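Local coordinates for protein methylxanthine N1-demethylase NdmA (Pseudomonas putida, PDB 6ICN) that catalyses the N1-demethylation of caffeine to theobromine and formaldehyde, the first step of caffeine degradation, as a Rieske non-heme iron oxygenase, at residues Y30-W35 with I143-S148. Numbering follows the deposited sequence.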
ATOM      1  N   TYR A  30      25.222   0.720  33.642  1.00 24.08           N
ATOM      2  CA  TYR A  30      25.059  -0.291  34.678  1.00 21.31           C
ATOM      3  C   TYR A  30      24.169  -1.439  34.210  1.00 21.34           C
ATOM      4  O   TYR A  30      24.341  -2.573  34.663  1.00 19.51           O
ATOM      5  CB  TYR A  30      24.520   0.349  35.971  1.00 23.92           C
ATOM      6  CG  TYR A  30      23.015   0.544  36.046  1.00 20.99           C
ATOM      7  CD1 TYR A  30      22.385   1.588  35.364  1.00 24.01           C
ATOM      8  CD2 TYR A  30      22.233  -0.294  36.815  1.00 20.12           C
ATOM      9  CE1 TYR A  30      21.013   1.761  35.440  1.00 26.36           C
ATOM     10  CE2 TYR A  30      20.858  -0.127  36.914  1.00 21.71           C
ATOM     11  CZ  TYR A  30      20.256   0.900  36.207  1.00 22.76           C
ATOM     12  OH  TYR A  30      18.894   1.069  36.291  1.00 23.77           O
ATOM     13  N   LEU A  31      23.239  -1.180  33.280  1.00 18.21           N
ATOM     14  CA  LEU A  31      22.369  -2.249  32.795  1.00 18.81           C
ATOM     15  C   LEU A  31      23.123  -3.331  32.024  1.00 17.44           C
ATOM     16  O   LEU A  31      22.617  -4.452  31.916  1.00 19.49           O
ATOM     17  CB  LEU A  31      21.256  -1.659  31.914  1.00 17.91           C
ATOM     18  CG  LEU A  31      20.293  -0.745  32.677  1.00 19.73           C
ATOM     19  CD1 LEU A  31      19.296  -0.085  31.700  1.00 24.67           C
ATOM     20  CD2 LEU A  31      19.544  -1.539  33.719  1.00 17.97           C
ATOM     21  N   ARG A  32      24.316  -3.029  31.500  1.00 16.85           N
ATOM     22  CA  ARG A  32      25.092  -4.026  30.760  1.00 18.92           C
ATOM     23  C   ARG A  32      25.517  -5.190  31.647  1.00 17.67           C
ATOM     24  O   ARG A  32      25.845  -6.260  31.132  1.00 17.69           O
ATOM     25  CB  ARG A  32      26.335  -3.381  30.123  1.00 19.04           C
ATOM     26  CG  ARG A  32      26.019  -2.274  29.112  1.00 21.22           C
ATOM     27  CD  ARG A  32      27.274  -1.551  28.617  1.00 24.56           C
ATOM     28  NE  ARG A  32      28.249  -2.463  28.022  1.00 26.45           N
ATOM     29  CZ  ARG A  32      28.304  -2.746  26.725  1.00 29.65           C
ATOM     30  NH1 ARG A  32      27.441  -2.172  25.891  1.00 27.19           N
ATOM     31  NH2 ARG A  32      29.219  -3.593  26.264  1.00 27.82           N
ATOM     32  N   HIS A  33      25.489  -5.014  32.969  1.00 19.42           N
ATOM     33  CA  HIS A  33      25.930  -6.067  33.877  1.00 17.46           C
ATOM     34  C   HIS A  33      24.876  -7.121  34.157  1.00 17.91           C
ATOM     35  O   HIS A  33      25.194  -8.130  34.791  1.00 20.64           O
ATOM     36  CB  HIS A  33      26.407  -5.428  35.196  1.00 21.31           C
ATOM     37  CG  HIS A  33      27.676  -4.662  35.032  1.00 21.06           C
ATOM     38  ND1 HIS A  33      28.911  -5.219  35.282  1.00 20.19           N
ATOM     39  CD2 HIS A  33      27.914  -3.414  34.563  1.00 23.47           C
ATOM     40  CE1 HIS A  33      29.851  -4.340  35.004  1.00 22.41           C
ATOM     41  NE2 HIS A  33      29.274  -3.235  34.571  1.00 24.61           N
ATOM     42  N   PHE A  34      23.633  -6.928  33.710  1.00 18.24           N
ATOM     43  CA  PHE A  34      22.566  -7.895  33.926  1.00 17.33           C
ATOM     44  C   PHE A  34      22.383  -8.786  32.702  1.00 17.54           C
ATOM     45  O   PHE A  34      22.797  -8.449  31.589  1.00 17.39           O
ATOM     46  CB  PHE A  34      21.246  -7.190  34.230  1.00 17.30           C
ATOM     47  CG  PHE A  34      21.244  -6.456  35.541  1.00 16.83           C
ATOM     48  CD1 PHE A  34      21.082  -7.158  36.730  1.00 18.63           C
ATOM     49  CD2 PHE A  34      21.369  -5.073  35.572  1.00 18.73           C
ATOM     50  CE1 PHE A  34      21.080  -6.486  37.955  1.00 18.95           C
ATOM     51  CE2 PHE A  34      21.363  -4.394  36.788  1.00 19.13           C
ATOM     52  CZ  PHE A  34      21.207  -5.112  37.969  1.00 18.83           C
ATOM     53  N   TRP A  35      21.776  -9.942  32.939  1.00 15.96           N
ATOM     54  CA  TRP A  35      21.279 -10.791  31.855  1.00 15.66           C
ATOM     55  C   TRP A  35      19.978 -10.226  31.306  1.00 15.42           C
ATOM     56  O   TRP A  35      19.044  -9.951  32.067  1.00 18.67           O
ATOM     57  CB  TRP A  35      21.040 -12.215  32.360  1.00 17.12           C
ATOM     58  CG  TRP A  35      22.300 -12.943  32.779  1.00 16.14           C
ATOM     59  CD1 TRP A  35      22.920 -12.886  34.008  1.00 19.76           C
ATOM     60  CD2 TRP A  35      23.085 -13.836  31.976  1.00 18.04           C
ATOM     61  NE1 TRP A  35      24.046 -13.686  34.005  1.00 21.06           N
ATOM     62  CE2 TRP A  35      24.165 -14.281  32.774  1.00 21.82           C
ATOM     63  CE3 TRP A  35      22.980 -14.303  30.662  1.00 17.69           C
ATOM     64  CZ2 TRP A  35      25.122 -15.178  32.300  1.00 22.99           C
ATOM     65  CZ3 TRP A  35      23.939 -15.189  30.191  1.00 20.34           C
ATOM     66  CH2 TRP A  35      24.986 -15.630  31.017  1.00 20.73           C
ATOM     67  N   ILE A 143      21.508 -12.767  27.181  1.00 15.11           N
ATOM     68  CA  ILE A 143      22.853 -12.247  26.964  1.00 14.46           C
ATOM     69  C   ILE A 143      23.232 -11.299  28.098  1.00 17.38           C
ATOM     70  O   ILE A 143      22.426 -10.461  28.513  1.00 16.13           O
ATOM     71  CB  ILE A 143      22.979 -11.528  25.603  1.00 14.10           C
ATOM     72  CG1 ILE A 143      22.847 -12.541  24.464  1.00 15.66           C
ATOM     73  CG2 ILE A 143      24.326 -10.797  25.491  1.00 14.62           C
ATOM     74  CD1 ILE A 143      22.835 -11.869  23.086  1.00 15.90           C
ATOM     75  N   ARG A 144      24.467 -11.436  28.605  1.00 16.28           N
ATOM     76  CA  ARG A 144      25.036 -10.458  29.534  1.00 15.81           C
ATOM     77  C   ARG A 144      26.225  -9.794  28.862  1.00 17.40           C
ATOM     78  O   ARG A 144      27.226 -10.458  28.560  1.00 18.54           O
ATOM     79  CB  ARG A 144      25.465 -11.101  30.857  1.00 19.06           C
ATOM     80  CG  ARG A 144      26.096 -10.078  31.830  1.00 19.06           C
ATOM     81  CD  ARG A 144      26.348 -10.713  33.191  1.00 19.76           C
ATOM     82  NE  ARG A 144      27.252 -11.867  33.099  1.00 21.34           N
ATOM     83  CZ  ARG A 144      27.515 -12.684  34.115  1.00 24.57           C
ATOM     84  NH1 ARG A 144      26.956 -12.476  35.302  1.00 21.28           N
ATOM     85  NH2 ARG A 144      28.352 -13.704  33.956  1.00 23.52           N
ATOM     86  N   LEU A 145      26.123  -8.480  28.641  1.00 16.03           N
ATOM     87  CA  LEU A 145      27.151  -7.791  27.868  1.00 15.38           C
ATOM     88  C   LEU A 145      28.442  -7.607  28.657  1.00 18.65           C
ATOM     89  O   LEU A 145      29.535  -7.685  28.084  1.00 18.72           O
ATOM     90  CB  LEU A 145      26.634  -6.435  27.394  1.00 16.96           C
ATOM     91  CG  LEU A 145      25.592  -6.516  26.275  1.00 17.55           C
ATOM     92  CD1 LEU A 145      24.946  -5.161  26.086  1.00 19.05           C
ATOM     93  CD2 LEU A 145      26.248  -6.985  24.982  1.00 20.94           C
ATOM     94  N   ASP A 146      28.336  -7.308  29.947  1.00 18.17           N
ATOM     95  CA  ASP A 146      29.495  -7.094  30.813  1.00 20.92           C
ATOM     96  C   ASP A 146      29.440  -8.111  31.947  1.00 19.20           C
ATOM     97  O   ASP A 146      28.532  -8.072  32.794  1.00 19.45           O
ATOM     98  CB  ASP A 146      29.520  -5.666  31.356  1.00 20.49           C
ATOM     99  CG  ASP A 146      30.870  -5.292  31.954  1.00 24.00           C
ATOM    100  OD1 ASP A 146      31.499  -6.178  32.561  1.00 24.34           O
ATOM    101  OD2 ASP A 146      31.312  -4.130  31.797  1.00 26.47           O
ATOM    102  N   SER A 147      30.420  -9.016  31.973  1.00 20.51           N
ATOM    103  CA  SER A 147      30.471 -10.047  32.995  1.00 20.15           C
ATOM    104  C   SER A 147      31.533  -9.759  34.053  1.00 21.77           C
ATOM    105  O   SER A 147      31.768 -10.611  34.912  1.00 23.94           O
ATOM    106  CB  SER A 147      30.724 -11.421  32.363  1.00 23.29           C
ATOM    107  OG  SER A 147      29.696 -11.776  31.432  1.00 22.75           O
ATOM    108  N   SER A 148      32.139  -8.565  34.030  1.00 21.92           N
ATOM    109  CA  SER A 148      33.319  -8.309  34.861  1.00 24.27           C
ATOM    110  C   SER A 148      32.978  -8.212  36.345  1.00 27.02           C
ATOM    111  O   SER A 148      33.822  -8.533  37.193  1.00 27.11           O
ATOM    112  CB  SER A 148      34.030  -7.041  34.388  1.00 26.69           C
ATOM    113  OG  SER A 148      33.218  -5.879  34.550  1.00 26.11           O
TER
HETATM  114  O   HOH W   1      23.593  -7.400  29.217  1.00 21.11           O
HETATM  115  O   HOH W   2      30.179  -2.374  30.135  1.00 32.50           O
HETATM  116  O   HOH W   3      31.327  -5.411  27.725  1.00 37.63           O
HETATM  117  O   HOH W   4      29.161  -7.863  35.371  1.00 21.82           O
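Trp35 and Arg144 meet near the start of strand 35-40 and the end of its neighbour, strand 140-144, in the antiparallel sheet of the Rieske domain, and the contact illustrates how side chains and waters supplement backbone pairing at the end of a sheet strand. Its tight part is the indole. Arg144 CB sits over the six-membered ring, 4.0 Å from its centroid, in a CH-pi contact; with CG anti to the backbone N (chi1 179°), the chain then runs on across the indole, and the guanidinium, its plane turned 38° from the ring, passes over Trp35 NE1. NE1 and Arg144 NH1 are both donors and do not bond; NH1 binds Thr152 and NH2 forms a salt bridge with Asp133, while NE reaches Ser147 OG. An alanine in place of Arg144 would probably strip the guanidinium from beside Trp35 NE1 and leave the Asp133 carboxylate without this cationic mate. His33 and Asp146 do stack: Asp146 CB lies over the imidazole centre and the carboxylate is turned 24° from the ring plane; Phe149 also stacks on His33. A direct backbone bond spans the segments, Asp146 N to Arg32 O at 3.0 Å. The side around Arg32 is looser and wetter: Leu145 CB lies over one face of its guanidinium, near the rim, and NH1 makes a salt bridge with Glu62, yet the side chain reaches Asp146 OD2 and Leu145 O through separate waters. Asp146 OD1 instead closes an Asx turn, gripped twice by Ser148, by N at 2.9 Å nearly along the C-O axis and by OG at 2.6 Å from the syn side.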